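Resiniferatoxin-binding, phosphotriesterase-related protein (Rhodobacter sphaeroides 2.4.1, PDB 3K2G) probably hydrolyses phosphoric ester bonds with a pair of zinc ions held in the TIM barrel of the phosphotriesterase family. Local coordinates at residues M17-P22 / V116-I121; A57-P60 / E64-S67; A159-G164 / T202-M207; S182-E187 / H218-L223; M266-A271 / K308-R313. All coordinates share one frame; numbering follows the deposited sequence.

Interaction 1. Residues M17-P22 / V116-I121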
# COMPACT_ATOMS: atom_id res chain seq x y z
N MSE B 17 -27.02 -32.33 -11.77
CA MSE B 17 -26.72 -33.51 -12.58
C MSE B 17 -25.33 -34.08 -12.37
O MSE B 17 -24.34 -33.46 -12.76
CB MSE B 17 -26.89 -33.18 -14.06
CG MSE B 17 -26.69 -34.39 -14.98
SE MSE B 17 -28.01 -35.81 -14.76
CE MSE B 17 -29.45 -34.97 -15.81
N THR B 18 -25.25 -35.26 -11.76
CA THR B 18 -23.96 -35.92 -11.55
C THR B 18 -23.86 -37.04 -12.58
O THR B 18 -24.84 -37.34 -13.27
CB THR B 18 -23.85 -36.55 -10.15
OG1 THR B 18 -24.70 -37.70 -10.08
CG2 THR B 18 -24.25 -35.57 -9.08
N VAL B 19 -22.68 -37.65 -12.69
CA VAL B 19 -22.47 -38.73 -13.65
C VAL B 19 -23.37 -39.93 -13.37
O VAL B 19 -23.53 -40.81 -14.21
CB VAL B 19 -21.02 -39.22 -13.63
CG1 VAL B 19 -20.10 -38.11 -14.10
CG2 VAL B 19 -20.65 -39.68 -12.23
N ASP B 20 -23.94 -39.97 -12.17
CA ASP B 20 -24.83 -41.07 -11.80
C ASP B 20 -26.28 -40.60 -11.76
O ASP B 20 -27.14 -41.28 -11.21
CB ASP B 20 -24.44 -41.65 -10.44
CG ASP B 20 -23.02 -42.17 -10.42
OD1 ASP B 20 -22.65 -42.95 -11.34
OD2 ASP B 20 -22.27 -41.82 -9.49
N GLY B 21 -26.54 -39.44 -12.35
CA GLY B 21 -27.90 -38.93 -12.36
C GLY B 21 -28.13 -37.72 -11.47
O GLY B 21 -27.21 -37.22 -10.84
N PRO B 22 -29.38 -37.24 -11.41
CA PRO B 22 -29.76 -36.08 -10.61
C PRO B 22 -29.76 -36.33 -9.11
O PRO B 22 -30.06 -37.43 -8.64
CB PRO B 22 -31.17 -35.75 -11.11
CG PRO B 22 -31.19 -36.32 -12.49
CD PRO B 22 -30.50 -37.63 -12.28
N VAL B 116 -16.86 -42.75 -18.29
CA VAL B 116 -16.74 -44.12 -17.81
C VAL B 116 -15.86 -44.14 -16.57
O VAL B 116 -16.23 -44.73 -15.55
CB VAL B 116 -16.12 -45.03 -18.88
CG1 VAL B 116 -16.02 -46.45 -18.35
CG2 VAL B 116 -16.96 -45.00 -20.15
N LYS B 117 -14.71 -43.50 -16.65
CA LYS B 117 -13.77 -43.44 -15.54
C LYS B 117 -14.38 -42.74 -14.34
O LYS B 117 -14.30 -43.22 -13.21
CB LYS B 117 -12.49 -42.70 -15.96
CG LYS B 117 -11.71 -43.34 -17.11
CD LYS B 117 -10.40 -42.59 -17.32
CE LYS B 117 -9.62 -43.06 -18.54
NZ LYS B 117 -9.11 -44.45 -18.39
N LEU B 118 -15.01 -41.58 -14.59
CA LEU B 118 -15.64 -40.82 -13.52
C LEU B 118 -16.64 -41.67 -12.74
O LEU B 118 -16.69 -41.61 -11.51
CB LEU B 118 -16.36 -39.58 -14.09
CG LEU B 118 -15.49 -38.49 -14.72
CD1 LEU B 118 -16.34 -37.26 -15.01
CD2 LEU B 118 -14.35 -38.12 -13.78
N ARG B 119 -17.44 -42.47 -13.45
CA ARG B 119 -18.42 -43.32 -12.79
C ARG B 119 -17.76 -44.38 -11.91
O ARG B 119 -18.26 -44.70 -10.83
CB ARG B 119 -19.33 -43.97 -13.83
CG ARG B 119 -20.44 -43.04 -14.32
CD ARG B 119 -21.26 -43.64 -15.45
NE ARG B 119 -22.50 -42.90 -15.66
CZ ARG B 119 -23.39 -43.16 -16.61
NH1 ARG B 119 -23.18 -44.16 -17.47
NH2 ARG B 119 -24.50 -42.44 -16.71
N ARG B 120 -16.64 -44.93 -12.37
CA ARG B 120 -15.96 -45.93 -11.57
C ARG B 120 -15.42 -45.25 -10.31
O ARG B 120 -15.48 -45.81 -9.22
CB ARG B 120 -14.80 -46.56 -12.36
CG ARG B 120 -13.97 -47.53 -11.53
CD ARG B 120 -12.80 -48.09 -12.31
NE ARG B 120 -11.81 -48.68 -11.42
CZ ARG B 120 -10.60 -49.09 -11.80
NH1 ARG B 120 -10.23 -49.00 -13.07
NH2 ARG B 120 -9.76 -49.59 -10.90
N ILE B 121 -14.92 -44.03 -10.47
CA ILE B 121 -14.39 -43.29 -9.33
C ILE B 121 -15.50 -42.97 -8.33
O ILE B 121 -15.33 -43.19 -7.13
CB ILE B 121 -13.72 -41.98 -9.79
CG1 ILE B 121 -12.54 -42.30 -10.71
CG2 ILE B 121 -13.26 -41.18 -8.58
CD1 ILE B 121 -11.85 -41.10 -11.29
O HOH W 1 -20.94 -44.88 -10.72

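Interaction 2. Residues A57-P60 / E64-S67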
# COMPACT_ATOMS: atom_id res chain seq x y z
N ALA B 57 13.16 -34.27 -18.36
CA ALA B 57 12.10 -34.44 -19.34
C ALA B 57 11.67 -35.89 -19.50
O ALA B 57 10.48 -36.19 -19.63
CB ALA B 57 12.54 -33.89 -20.68
N GLU B 58 12.63 -36.81 -19.46
CA GLU B 58 12.31 -38.22 -19.65
C GLU B 58 12.14 -39.04 -18.37
O GLU B 58 11.43 -40.04 -18.36
CB GLU B 58 13.38 -38.86 -20.54
CG GLU B 58 12.83 -39.84 -21.56
CD GLU B 58 11.87 -39.18 -22.54
OE1 GLU B 58 12.30 -38.24 -23.25
OE2 GLU B 58 10.70 -39.60 -22.60
N ALA B 59 12.78 -38.60 -17.29
CA ALA B 59 12.72 -39.31 -16.02
C ALA B 59 11.33 -39.39 -15.39
O ALA B 59 10.49 -38.51 -15.58
CB ALA B 59 13.69 -38.68 -15.02
N PRO B 60 11.07 -40.46 -14.62
CA PRO B 60 9.78 -40.62 -13.97
C PRO B 60 9.79 -39.75 -12.72
O PRO B 60 10.86 -39.30 -12.29
CB PRO B 60 9.75 -42.11 -13.63
CG PRO B 60 11.19 -42.38 -13.28
CD PRO B 60 11.95 -41.62 -14.35
N GLU B 64 13.62 -37.64 -5.45
CA GLU B 64 14.90 -36.99 -5.70
C GLU B 64 14.88 -35.79 -6.64
O GLU B 64 15.81 -34.98 -6.62
CB GLU B 64 15.92 -38.00 -6.24
CG GLU B 64 16.24 -39.15 -5.29
CD GLU B 64 15.20 -40.26 -5.33
OE1 GLU B 64 14.38 -40.28 -6.26
OE2 GLU B 64 15.23 -41.13 -4.42
N ILE B 65 13.85 -35.65 -7.46
CA ILE B 65 13.79 -34.53 -8.40
C ILE B 65 12.61 -33.58 -8.22
O ILE B 65 12.35 -32.76 -9.09
CB ILE B 65 13.80 -35.03 -9.87
CG1 ILE B 65 12.53 -35.83 -10.17
CG2 ILE B 65 15.01 -35.91 -10.12
CD1 ILE B 65 12.41 -36.26 -11.62
N LEU B 66 11.91 -33.67 -7.09
CA LEU B 66 10.76 -32.82 -6.86
C LEU B 66 11.07 -31.32 -6.84
O LEU B 66 10.27 -30.52 -7.32
CB LEU B 66 10.05 -33.22 -5.56
CG LEU B 66 9.45 -34.63 -5.58
CD1 LEU B 66 8.75 -34.89 -4.27
CD2 LEU B 66 8.48 -34.77 -6.74
N SER B 67 12.22 -30.96 -6.28
CA SER B 67 12.60 -29.55 -6.24
C SER B 67 12.67 -28.98 -7.65
O SER B 67 12.06 -27.95 -7.95
CB SER B 67 13.95 -29.37 -5.54
OG SER B 67 14.37 -28.02 -5.61

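Interaction 3. Residues A159-G164 / T202-M207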
# COMPACT_ATOMS: atom_id res chain seq x y z
N ALA B 159 -26.76 -31.36 -26.24
CA ALA B 159 -26.97 -32.80 -26.40
C ALA B 159 -26.41 -33.60 -25.23
O ALA B 159 -26.97 -34.62 -24.85
CB ALA B 159 -26.34 -33.26 -27.71
N GLU B 160 -25.30 -33.13 -24.65
CA GLU B 160 -24.68 -33.82 -23.53
C GLU B 160 -25.43 -33.54 -22.23
O GLU B 160 -25.33 -34.31 -21.27
CB GLU B 160 -23.22 -33.40 -23.39
CG GLU B 160 -22.45 -33.52 -24.69
CD GLU B 160 -20.96 -33.29 -24.54
OE1 GLU B 160 -20.57 -32.30 -23.88
OE2 GLU B 160 -20.18 -34.09 -25.09
N ALA B 161 -26.17 -32.44 -22.20
CA ALA B 161 -26.94 -32.08 -21.02
C ALA B 161 -28.29 -32.80 -21.00
O ALA B 161 -28.82 -33.11 -19.94
CB ALA B 161 -27.17 -30.57 -20.98
N LEU B 162 -28.83 -33.09 -22.18
CA LEU B 162 -30.14 -33.73 -22.26
C LEU B 162 -30.16 -35.22 -22.60
O LEU B 162 -31.03 -35.95 -22.12
CB LEU B 162 -31.02 -32.97 -23.26
CG LEU B 162 -31.15 -31.45 -23.06
CD1 LEU B 162 -31.94 -30.87 -24.23
CD2 LEU B 162 -31.85 -31.15 -21.73
N GLU B 163 -29.22 -35.66 -23.43
CA GLU B 163 -29.17 -37.07 -23.85
C GLU B 163 -28.08 -37.91 -23.19
O GLU B 163 -28.37 -38.84 -22.44
CB GLU B 163 -28.98 -37.14 -25.36
CG GLU B 163 -29.99 -36.32 -26.14
CD GLU B 163 -29.69 -36.32 -27.62
OE1 GLU B 163 -29.73 -37.41 -28.23
OE2 GLU B 163 -29.42 -35.23 -28.17
N GLY B 164 -26.83 -37.59 -23.50
CA GLY B 164 -25.72 -38.34 -22.95
C GLY B 164 -24.40 -37.81 -23.47
O GLY B 164 -24.39 -36.91 -24.30
N THR B 202 -29.55 -24.52 -21.89
CA THR B 202 -29.64 -25.59 -20.89
C THR B 202 -29.90 -25.11 -19.46
O THR B 202 -30.42 -25.87 -18.63
CB THR B 202 -28.35 -26.45 -20.87
OG1 THR B 202 -27.25 -25.65 -20.42
CG2 THR B 202 -28.05 -26.98 -22.25
N GLY B 203 -29.53 -23.87 -19.16
CA GLY B 203 -29.74 -23.36 -17.82
C GLY B 203 -28.72 -23.91 -16.83
O GLY B 203 -28.89 -23.79 -15.61
N LEU B 204 -27.66 -24.51 -17.35
CA LEU B 204 -26.60 -25.07 -16.51
C LEU B 204 -25.54 -24.02 -16.21
O LEU B 204 -25.38 -23.05 -16.96
CB LEU B 204 -25.93 -26.26 -17.20
CG LEU B 204 -26.69 -27.58 -17.28
CD1 LEU B 204 -25.87 -28.61 -18.07
CD2 LEU B 204 -26.96 -28.09 -15.86
N PRO B 205 -24.79 -24.21 -15.10
CA PRO B 205 -23.73 -23.26 -14.73
C PRO B 205 -22.66 -23.21 -15.81
O PRO B 205 -22.48 -24.17 -16.56
CB PRO B 205 -23.19 -23.84 -13.43
CG PRO B 205 -24.37 -24.56 -12.85
CD PRO B 205 -24.96 -25.23 -14.06
N LEU B 206 -21.94 -22.10 -15.88
CA LEU B 206 -20.88 -21.91 -16.86
C LEU B 206 -19.57 -21.62 -16.13
O LEU B 206 -19.50 -20.74 -15.27
CB LEU B 206 -21.23 -20.75 -17.80
CG LEU B 206 -20.16 -20.33 -18.82
CD1 LEU B 206 -19.92 -21.46 -19.82
CD2 LEU B 206 -20.63 -19.07 -19.55
N MSE B 207 -18.52 -22.36 -16.49
CA MSE B 207 -17.22 -22.19 -15.86
C MSE B 207 -16.20 -21.84 -16.93
O MSE B 207 -16.07 -22.54 -17.94
CB MSE B 207 -16.82 -23.49 -15.15
CG MSE B 207 -15.48 -23.42 -14.41
SE MSE B 207 -15.12 -25.04 -13.48
CE MSE B 207 -16.33 -24.80 -11.98

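Interaction 4. Residues S182-E187 / H218-L223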
# COMPACT_ATOMS: atom_id res chain seq x y z
N SER B 182 -4.34 -16.04 -22.92
CA SER B 182 -3.98 -14.63 -22.82
C SER B 182 -4.11 -13.96 -24.19
O SER B 182 -4.19 -12.74 -24.29
CB SER B 182 -2.54 -14.49 -22.30
OG SER B 182 -1.62 -15.19 -23.13
N ASP B 183 -4.15 -14.77 -25.24
CA ASP B 183 -4.29 -14.26 -26.60
C ASP B 183 -5.76 -14.11 -26.98
O ASP B 183 -6.11 -13.32 -27.86
CB ASP B 183 -3.60 -15.19 -27.60
CG ASP B 183 -2.09 -15.22 -27.44
OD1 ASP B 183 -1.48 -14.14 -27.42
OD2 ASP B 183 -1.52 -16.33 -27.33
N PHE B 184 -6.62 -14.87 -26.30
CA PHE B 184 -8.05 -14.83 -26.55
C PHE B 184 -8.31 -14.89 -28.05
O PHE B 184 -8.88 -13.97 -28.63
CB PHE B 184 -8.64 -13.54 -25.97
CG PHE B 184 -10.08 -13.64 -25.55
CD1 PHE B 184 -10.59 -12.79 -24.58
CD2 PHE B 184 -10.93 -14.59 -26.12
CE1 PHE B 184 -11.92 -12.88 -24.18
CE2 PHE B 184 -12.26 -14.68 -25.73
CZ PHE B 184 -12.76 -13.82 -24.76
N THR B 185 -7.89 -15.99 -28.67
CA THR B 185 -8.04 -16.16 -30.11
C THR B 185 -9.49 -16.21 -30.57
O THR B 185 -10.41 -16.42 -29.77
CB THR B 185 -7.36 -17.45 -30.60
OG1 THR B 185 -8.09 -18.59 -30.13
CG2 THR B 185 -5.93 -17.52 -30.07
N ALA B 186 -9.69 -16.01 -31.87
CA ALA B 186 -11.01 -16.02 -32.46
C ALA B 186 -11.70 -17.36 -32.19
O ALA B 186 -12.91 -17.41 -31.97
CB ALA B 186 -10.92 -15.78 -33.96
N GLU B 187 -10.92 -18.43 -32.21
CA GLU B 187 -11.44 -19.77 -31.97
C GLU B 187 -11.94 -19.89 -30.53
O GLU B 187 -13.01 -20.45 -30.27
CB GLU B 187 -10.36 -20.82 -32.22
CG GLU B 187 -9.75 -20.81 -33.62
CD GLU B 187 -8.92 -19.55 -33.91
OE1 GLU B 187 -7.90 -19.33 -33.22
OE2 GLU B 187 -9.29 -18.80 -34.84
N HIS B 218 -13.04 -9.20 -17.25
CA HIS B 218 -14.14 -8.32 -17.61
C HIS B 218 -14.54 -8.47 -19.08
O HIS B 218 -15.71 -8.37 -19.42
CB HIS B 218 -13.80 -6.86 -17.28
CG HIS B 218 -14.03 -6.49 -15.85
ND1 HIS B 218 -15.29 -6.43 -15.29
CD2 HIS B 218 -13.17 -6.18 -14.85
CE1 HIS B 218 -15.19 -6.11 -14.01
NE2 HIS B 218 -13.92 -5.96 -13.72
N ARG B 219 -13.56 -8.73 -19.95
CA ARG B 219 -13.87 -8.93 -21.36
C ARG B 219 -14.63 -10.24 -21.51
O ARG B 219 -15.53 -10.37 -22.35
CB ARG B 219 -12.58 -8.97 -22.20
CG ARG B 219 -12.84 -9.30 -23.67
CD ARG B 219 -11.57 -9.39 -24.50
NE ARG B 219 -11.86 -9.80 -25.87
CZ ARG B 219 -10.93 -10.07 -26.79
NH1 ARG B 219 -9.64 -9.97 -26.49
NH2 ARG B 219 -11.30 -10.44 -28.01
N VAL B 220 -14.27 -11.23 -20.69
CA VAL B 220 -14.92 -12.53 -20.71
C VAL B 220 -16.38 -12.37 -20.29
O VAL B 220 -17.27 -12.88 -20.96
CB VAL B 220 -14.25 -13.55 -19.73
CG1 VAL B 220 -15.21 -14.69 -19.39
CG2 VAL B 220 -12.99 -14.13 -20.36
N LEU B 221 -16.61 -11.65 -19.19
CA LEU B 221 -17.98 -11.44 -18.71
C LEU B 221 -18.79 -10.60 -19.69
O LEU B 221 -20.00 -10.80 -19.84
CB LEU B 221 -17.97 -10.78 -17.33
CG LEU B 221 -17.43 -11.64 -16.18
CD1 LEU B 221 -17.63 -10.90 -14.85
CD2 LEU B 221 -18.15 -12.99 -16.15
N ASP B 222 -18.12 -9.66 -20.37
CA ASP B 222 -18.81 -8.82 -21.35
C ASP B 222 -19.39 -9.71 -22.44
O ASP B 222 -20.52 -9.51 -22.89
CB ASP B 222 -17.83 -7.81 -21.99
CG ASP B 222 -17.53 -6.61 -21.10
OD1 ASP B 222 -18.09 -6.52 -19.98
OD2 ASP B 222 -16.73 -5.75 -21.52
N LEU B 223 -18.61 -10.70 -22.86
CA LEU B 223 -19.04 -11.62 -23.91
C LEU B 223 -20.16 -12.54 -23.41
O LEU B 223 -21.17 -12.74 -24.10
CB LEU B 223 -17.85 -12.44 -24.40
CG LEU B 223 -18.13 -13.46 -25.51
CD1 LEU B 223 -16.85 -13.77 -26.27
CD2 LEU B 223 -18.71 -14.73 -24.89

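Interaction 5. Residues M266-A271 / K308-R313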
# COMPACT_ATOMS: atom_id res chain seq x y z
N MSE B 266 -1.12 -24.79 -4.71
CA MSE B 266 -0.23 -24.77 -5.88
C MSE B 266 0.77 -23.64 -5.75
O MSE B 266 0.41 -22.46 -5.79
CB MSE B 266 -1.02 -24.59 -7.18
CG MSE B 266 -0.19 -24.39 -8.47
SE MSE B 266 -1.37 -24.33 -9.97
CE MSE B 266 -0.76 -22.80 -11.06
N ASP B 267 2.04 -24.01 -5.61
CA ASP B 267 3.09 -23.02 -5.46
C ASP B 267 4.22 -23.18 -6.47
O ASP B 267 5.36 -22.82 -6.19
CB ASP B 267 3.66 -23.11 -4.04
CG ASP B 267 4.32 -24.45 -3.76
OD1 ASP B 267 3.90 -25.47 -4.33
OD2 ASP B 267 5.27 -24.47 -2.95
N PHE B 268 3.89 -23.70 -7.65
CA PHE B 268 4.91 -23.91 -8.68
C PHE B 268 5.27 -22.63 -9.43
O PHE B 268 4.54 -21.63 -9.39
CB PHE B 268 4.43 -24.92 -9.73
CG PHE B 268 3.77 -26.14 -9.16
CD1 PHE B 268 4.30 -26.78 -8.04
CD2 PHE B 268 2.65 -26.69 -9.78
CE1 PHE B 268 3.71 -27.94 -7.54
CE2 PHE B 268 2.06 -27.85 -9.28
CZ PHE B 268 2.59 -28.48 -8.16
N PHE B 269 6.41 -22.67 -10.11
CA PHE B 269 6.86 -21.58 -10.95
C PHE B 269 6.78 -22.17 -12.36
O PHE B 269 7.42 -23.19 -12.64
CB PHE B 269 8.31 -21.18 -10.67
CG PHE B 269 8.83 -20.13 -11.61
CD1 PHE B 269 8.32 -18.84 -11.58
CD2 PHE B 269 9.80 -20.45 -12.57
CE1 PHE B 269 8.76 -17.87 -12.49
CE2 PHE B 269 10.24 -19.49 -13.48
CZ PHE B 269 9.72 -18.20 -13.44
N TYR B 270 5.99 -21.57 -13.23
CA TYR B 270 5.85 -22.08 -14.58
C TYR B 270 6.89 -21.46 -15.52
O TYR B 270 6.67 -20.40 -16.10
CB TYR B 270 4.43 -21.82 -15.09
CG TYR B 270 3.42 -22.71 -14.41
CD1 TYR B 270 3.39 -24.08 -14.67
CD2 TYR B 270 2.52 -22.19 -13.48
CE1 TYR B 270 2.50 -24.92 -14.01
CE2 TYR B 270 1.63 -23.03 -12.82
CZ TYR B 270 1.62 -24.39 -13.09
OH TYR B 270 0.76 -25.24 -12.43
N ALA B 271 8.02 -22.16 -15.65
CA ALA B 271 9.13 -21.71 -16.48
C ALA B 271 8.70 -21.22 -17.86
O ALA B 271 9.19 -20.20 -18.35
CB ALA B 271 10.16 -22.83 -16.63
N LYS B 308 0.36 -35.29 -12.02
CA LYS B 308 0.72 -36.28 -11.01
C LYS B 308 1.38 -35.73 -9.75
O LYS B 308 1.06 -36.16 -8.64
CB LYS B 308 1.65 -37.35 -11.60
CG LYS B 308 1.02 -38.26 -12.64
CD LYS B 308 1.86 -39.52 -12.82
CE LYS B 308 1.26 -40.47 -13.87
NZ LYS B 308 1.36 -39.91 -15.24
N MSE B 309 2.29 -34.77 -9.90
CA MSE B 309 3.00 -34.24 -8.74
C MSE B 309 2.12 -33.51 -7.73
O MSE B 309 2.59 -33.15 -6.66
CB MSE B 309 4.18 -33.34 -9.17
CG MSE B 309 3.83 -31.99 -9.74
SE MSE B 309 5.48 -31.06 -10.25
CE MSE B 309 6.06 -30.41 -8.48
N MSE B 310 0.85 -33.31 -8.06
CA MSE B 310 -0.04 -32.64 -7.12
C MSE B 310 -0.78 -33.66 -6.25
O MSE B 310 -1.54 -33.29 -5.37
CB MSE B 310 -1.02 -31.75 -7.86
CG MSE B 310 -0.37 -30.52 -8.51
SE MSE B 310 -1.60 -29.41 -9.51
CE MSE B 310 -2.58 -28.63 -8.00
N LEU B 311 -0.54 -34.94 -6.52
CA LEU B 311 -1.16 -36.02 -5.74
C LEU B 311 -0.22 -36.34 -4.58
O LEU B 311 1.00 -36.24 -4.72
CB LEU B 311 -1.35 -37.26 -6.61
CG LEU B 311 -2.27 -37.08 -7.82
CD1 LEU B 311 -2.23 -38.34 -8.67
CD2 LEU B 311 -3.69 -36.78 -7.36
N THR B 312 -0.78 -36.74 -3.43
CA THR B 312 0.05 -37.03 -2.27
C THR B 312 1.04 -38.17 -2.56
O THR B 312 2.17 -38.17 -2.06
CB THR B 312 -0.82 -37.38 -1.04
OG1 THR B 312 -1.42 -38.67 -1.22
CG2 THR B 312 -1.93 -36.34 -0.87
N ARG B 313 0.61 -39.12 -3.38
CA ARG B 313 1.46 -40.24 -3.76
C ARG B 313 2.79 -39.77 -4.35
O ARG B 313 3.81 -40.45 -4.24
CB ARG B 313 0.73 -41.12 -4.78
CG ARG B 313 1.62 -41.79 -5.81
CD ARG B 313 2.24 -43.06 -5.29
NE ARG B 313 3.04 -43.73 -6.31
CZ ARG B 313 4.35 -43.58 -6.46
NH1 ARG B 313 5.02 -42.76 -5.65
NH2 ARG B 313 4.99 -44.24 -7.41

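Interaction 1. Residues M17-P22 / V116-I121
Two nitrogens of Arg119 converge on a single backbone oxygen: NE reaches Val19 O at 2.7 Å, and NH2 reaches that same Val19 O at 3.1 Å. The guanidinium approaches side-on, and the oxygen lies within about 1° of its plane. The NE bond is the straighter of the two, with an N-H...O angle of 162° against 135° for NH2. This shared grip fixes the rotation of the guanidinium, and the NH1 salt bridge to Asp169 holds it further. An extended chain from CG to NE carries the head group alongside Val19, and Arg119 CG packs on Val19 CB at 3.9 Å. The CG1 branch of the valine meets Leu118 CD1 at 4.0 Å, the two side chains crossing at about a right angle.

The carbonyl that is gripped belongs to a type I turn, Thr18 to Gly21, which closes a tight beta hairpin. Within the turn Thr18 OG1 bonds to Gly21 O and accepts from Asp20 N, an ST turn. Asp20 OD1 lies 4.3 Å from Arg119 NE and well out of the guanidinium plane, so any attraction is electrostatic only. A water donates to Asp20 OD1 and to Arg119 O and thereby bridges turn and helix, while Asp20 OD2 bonds to Ser122 OG.

The hairpin of strands 15-18 and 21-24 thus rests against helix 115-125, and strand 128-131 backs the apolar side, where Val129 and Met131 touch both Val19 and Leu118.

Interaction 2. Residues A57-P60 / E64-S67
Ile65 lays its terminal methyl against the methyl of Ala59 and the carbonyl oxygen of Pro60. The pair closes a turn between two short helices, 54-58 and 66-70, in an excursion from the phosphotriesterase-family barrel; the first helix ends just before Ala59 and the second starts just after Ile65, the residue at its N-cap position. CD1 does all the touching from the isoleucine. It sits 4.4 Å from Ala59 CB, a loose methyl-to-methyl contact, and approaches Pro60 O more closely.

The first torsion of Ile65, 65°, sets CG1 between the backbone N and the carbonyl carbon, and the extended second torsion then sends CD1 outward across the gap. The backbones stay well apart, with the nearest pair of CA atoms, those of Ala59 and Ile65, separated by 9.1 Å, and the extended side chain spans the distance. The Pro60 ring turns away and contributes its carbonyl instead. No hydrogen bond joins the two segments, so what passes between them in this small surface contact is van der Waals packing.

The helix that follows Ile65 runs into a subunit interface: Leu66 packs on Leu66 of the second subunit, and Ser67 OG bonds to Asn317 ND2 of that subunit. The tightest approach is 3.5 Å, between Ile65 CD1 and Pro60 O, with the carbonyl directed roughly toward the methyl at a C=O...CD1 angle of about 140°.

Interaction 3. Residues A159-G164 / T202-M207
Ala161 CB is the apolar hub of this contact, meeting one methyl from each of two residues across the gap. Leu204 brings CD1 to 3.7 Å from Ala161 CB, and Thr202 brings its methyl, CG2, to 3.9 Å from that same CB. All three residues are buried, and the alanine offers only a single carbon, which lets the end of helix 150-162 come close: the CA atoms of Ala161 and Thr202 are 7.0 Å apart.

Polar interactions run alongside the contact without crossing it. Thr202 OG1 accepts from Leu204 N at 3.3 Å, an ST turn that spans the glycine ending helix 186-202, and it also bonds to Ala198 O one helical turn earlier. With its first torsion at 66°, the hydroxyl is turned into these backbone partners and CG2 is left to face Ala161. On the helix side, Ala159 O receives both Glu163 N and Gly164 N where the helix runs out.

The segments join the end of helix 150-162 to the link between helix 186-202 and strand 206-208, with Ile175 of strand 175-178 touching both Thr202 and Leu204. Since no hydrogen bond links the two segments, their cohesion comes from shape and burial of methyl groups, while the buried hydroxyl is satisfied locally.

Interaction 4. Residues S182-E187 / H218-L223
From CB outward, the side chain of Phe184 runs along the guanidinium and aliphatic stem of Arg219. Phe184 CB lies 3.7 Å from Arg219 NH1, and Phe184 CG is 3.8 Å from Arg219 NH1. CD1 comes closer, resting over one face of the guanidinium at 3.5 Å from Arg219 NE. CE1 meets both NE and the stem, with Arg219 CD 3.5 Å from Phe184 CE1. The arginine is extended from CG to NE, with CG anti to the backbone N (chi1 175°), and this straight chain is what lets it pass across the ring.

Planes of ring and guanidinium are inclined by 33°, and Arg219 CZ stands 4.0 Å from the centroid of the Phe184 ring, 32° off its normal: an off-centre cation-pi contact, with NH2 above the same face toward the rim. Phe184 lies in the loop that leads from barrel strand 175-178 into helix 186-202, and Arg219 near the start of the next barrel helix, 217-226, so the pair joins the loop leading into one helix of the TIM barrel to the next helix along the chain. The phenylalanine backbone adopts a left-handed conformation just ahead of the N-cap, Thr185, whose side chain caps the helix start.

Farther out, the ring enters the apolar layer between the helices. CE1 also meets Val220 CG2 at 4.2 Å, and CZ, the tip, ends 4.4 Å from Leu223 CD1, a residue that packs on Leu192 of helix 186-202 too.

Interaction 5. Residues M266-A271 / K308-R313
Beside the binuclear zinc site, Phe268 is held by two selenomethionines, each in a Met-aromatic contact. The selenium of Met309 lies above its ring: SE is 4.7 Å from the Phe268 centroid and 21° off the normal, a distant approach over the face. The chain of Met309 bends at its last torsion (chi3 -79°), which brings the methyl back so that CE lies 3.5 Å from Phe268 CE1. Met310 takes the edge instead. Its CG is in the ring plane, 3.6 Å from Phe268 CZ, and its SE is 5.3 Å from the ring centroid, 77° off the normal. Beyond the selenium, Met310 CE meets Met266 CB at 4.4 Å.

No hydrogen bond crosses between the segments, so the fit is apolar and buried. The side chain of Met310 is about 5 Å from that of the zinc ligand Asp304, and that of Met266 about 7 Å from the bound dithiol, which places the cluster close to the metal site and the ligand pocket.

Around it, Leu69 and Arg70 of helix 66-70 touch Met309, the backbone of Phe268 bonds to Cys277 just after strand 275-276, and Met310 bonds through its backbone to Gly318 in the loop before helix 321-332.

In the fold
Along the chain, interaction 1 spans the first third, and interaction 2 falls within the stretch it brackets; interactions 3 and 4 then alternate their segments, and interaction 5 comes last. Interactions 3 and 4, with centres about 22 Å apart, share the succession of helix 186-202, strand 206-208 and helix 217-226, so they pack successive helices and strands of the barrel. Interaction 1, its centre about 14 Å from that of interaction 3, joins the N-terminal hairpin to helix 115-125. Interactions 2 and 5, centres about 12 Å apart, occupy the same side of the chain's centre and both border the second subunit; interaction 5 lies near the zinc site, interaction 2 away from it. None of the five touches another directly.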